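Local coordinates for glycoside hydrolase family protein (Novosphingobium sp. PP1Y, PDB 6Q2F) that is an alpha-L-rhamnosidase, a glycoside hydrolase that probably cleaves terminal alpha-L-rhamnose from glycosides, at residues V890-V895 against Q915-H920. Numbering follows the deposited sequence.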
# COMPACT_ATOMS: atom_id res chain seq x y z
N VAL A 890 -26.68 -3.99 2.71
CA VAL A 890 -26.39 -2.83 1.87
C VAL A 890 -25.39 -1.95 2.60
O VAL A 890 -25.61 -1.56 3.76
CB VAL A 890 -27.67 -2.06 1.51
CG1 VAL A 890 -27.33 -0.66 1.01
CG2 VAL A 890 -28.47 -2.83 0.45
N LYS A 891 -24.28 -1.65 1.94
CA LYS A 891 -23.27 -0.78 2.51
C LYS A 891 -23.41 0.58 1.85
O LYS A 891 -23.47 0.67 0.62
CB LYS A 891 -21.86 -1.32 2.30
CG LYS A 891 -21.68 -2.80 2.57
CD LYS A 891 -21.93 -3.13 4.02
CE LYS A 891 -21.95 -4.64 4.23
NZ LYS A 891 -22.62 -5.03 5.51
N ILE A 892 -23.45 1.62 2.67
CA ILE A 892 -23.34 2.99 2.19
C ILE A 892 -22.31 3.69 3.06
O ILE A 892 -22.68 4.48 3.95
CB ILE A 892 -24.71 3.71 2.21
CG1 ILE A 892 -25.72 2.94 1.36
CG2 ILE A 892 -24.59 5.13 1.68
CD1 ILE A 892 -27.11 3.55 1.35
N PRO A 893 -21.02 3.42 2.87
CA PRO A 893 -20.00 4.06 3.71
C PRO A 893 -19.98 5.56 3.46
O PRO A 893 -20.57 6.06 2.49
CB PRO A 893 -18.69 3.39 3.28
CG PRO A 893 -18.95 3.02 1.82
CD PRO A 893 -20.43 2.67 1.74
N PHE A 894 -19.29 6.30 4.32
CA PHE A 894 -19.41 7.74 4.23
C PHE A 894 -18.13 8.41 4.68
O PHE A 894 -17.36 7.87 5.48
CB PHE A 894 -20.57 8.27 5.09
CG PHE A 894 -20.25 8.27 6.57
CD1 PHE A 894 -20.29 7.09 7.29
CD2 PHE A 894 -19.92 9.44 7.22
CE1 PHE A 894 -20.03 7.09 8.66
CE2 PHE A 894 -19.65 9.45 8.58
CZ PHE A 894 -19.71 8.27 9.30
N VAL A 895 -17.93 9.63 4.17
CA VAL A 895 -16.94 10.57 4.68
C VAL A 895 -17.68 11.80 5.18
O VAL A 895 -18.68 12.24 4.57
CB VAL A 895 -15.90 10.95 3.62
CG1 VAL A 895 -14.92 11.95 4.21
CG2 VAL A 895 -15.15 9.68 3.14
N GLN A 915 -31.10 2.28 -4.30
CA GLN A 915 -31.64 2.31 -2.95
C GLN A 915 -32.46 3.57 -2.74
O GLN A 915 -32.10 4.64 -3.25
CB GLN A 915 -30.51 2.25 -1.89
CG GLN A 915 -29.52 1.12 -2.12
CD GLN A 915 -30.15 -0.25 -1.92
OE1 GLN A 915 -30.87 -0.47 -0.95
NE2 GLN A 915 -29.89 -1.16 -2.85
N SER A 916 -33.55 3.43 -2.00
CA SER A 916 -34.36 4.54 -1.50
C SER A 916 -34.27 4.48 0.02
O SER A 916 -34.88 3.61 0.64
CB SER A 916 -35.82 4.43 -1.96
OG SER A 916 -35.94 4.70 -3.34
N ILE A 917 -33.51 5.39 0.61
CA ILE A 917 -33.26 5.34 2.04
C ILE A 917 -33.79 6.60 2.71
O ILE A 917 -34.11 7.59 2.07
CB ILE A 917 -31.77 5.15 2.37
CG1 ILE A 917 -30.98 6.37 1.89
CG2 ILE A 917 -31.23 3.88 1.74
CD1 ILE A 917 -29.47 6.32 2.26
N GLU A 918 -33.85 6.54 4.04
CA GLU A 918 -33.93 7.74 4.87
C GLU A 918 -32.58 7.88 5.55
O GLU A 918 -32.18 7.00 6.32
CB GLU A 918 -35.07 7.66 5.89
CG GLU A 918 -36.47 7.75 5.27
CD GLU A 918 -37.39 8.72 6.02
OE1 GLU A 918 -37.60 8.54 7.24
OE2 GLU A 918 -37.89 9.67 5.38
N ALA A 919 -31.87 8.95 5.23
CA ALA A 919 -30.50 9.15 5.69
C ALA A 919 -30.50 10.07 6.90
O ALA A 919 -31.14 11.13 6.87
CB ALA A 919 -29.63 9.73 4.58
N HIS A 920 -29.80 9.65 7.96
CA HIS A 920 -29.74 10.37 9.24
C HIS A 920 -28.35 10.94 9.43
O HIS A 920 -27.37 10.19 9.47
CB HIS A 920 -30.06 9.44 10.43
CG HIS A 920 -31.46 8.91 10.43
ND1 HIS A 920 -32.34 9.13 11.47
CD2 HIS A 920 -32.14 8.19 9.51
CE1 HIS A 920 -33.50 8.56 11.19
NE2 HIS A 920 -33.40 7.97 10.01
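The amide nitrogen NE2 of Q915, whose oxygen end lies against V890, hydrogen-bonds to the backbone O of A913, two residues earlier on its own chain. That bond helps fix the rotation of the amide, and a bend at chi2 (-67°) leaves the group beside V890. V890 meets it from the opposite direction, in van der Waals contact only, its methyls against a polar amide. Its CG2 stands 3.6 Å from Q915 OE1, above the amide plane and displaced from CD to the side away from CG. The other methyl is more distant, V890 CG1 being 4.1 Å from Q915 OE1.

Further along, I892 and I917 reach toward each other tip to tip, their CD1 atoms 3.8 Å apart, and I892 CD1 also lies 4.2 Å from I917 CG2. Both chains are extended at chi2, which carries each terminal methyl to the meeting point. F883 touches both isoleucines, while L907 adds to I892 and L954 to I917, so the pair belongs to a buried apolar cluster.

Between the segments the backbones stay apart: the closest CA atoms, of V890 and Q915, are 8.8 Å from each other. V890 and I892 sit in the loop leading into strand 894-899 and pack on strand 915-921. Both strands belong to one branched or curled antiparallel sheet, and side chains meeting across its interior are consistent with a beta-sandwich-like core.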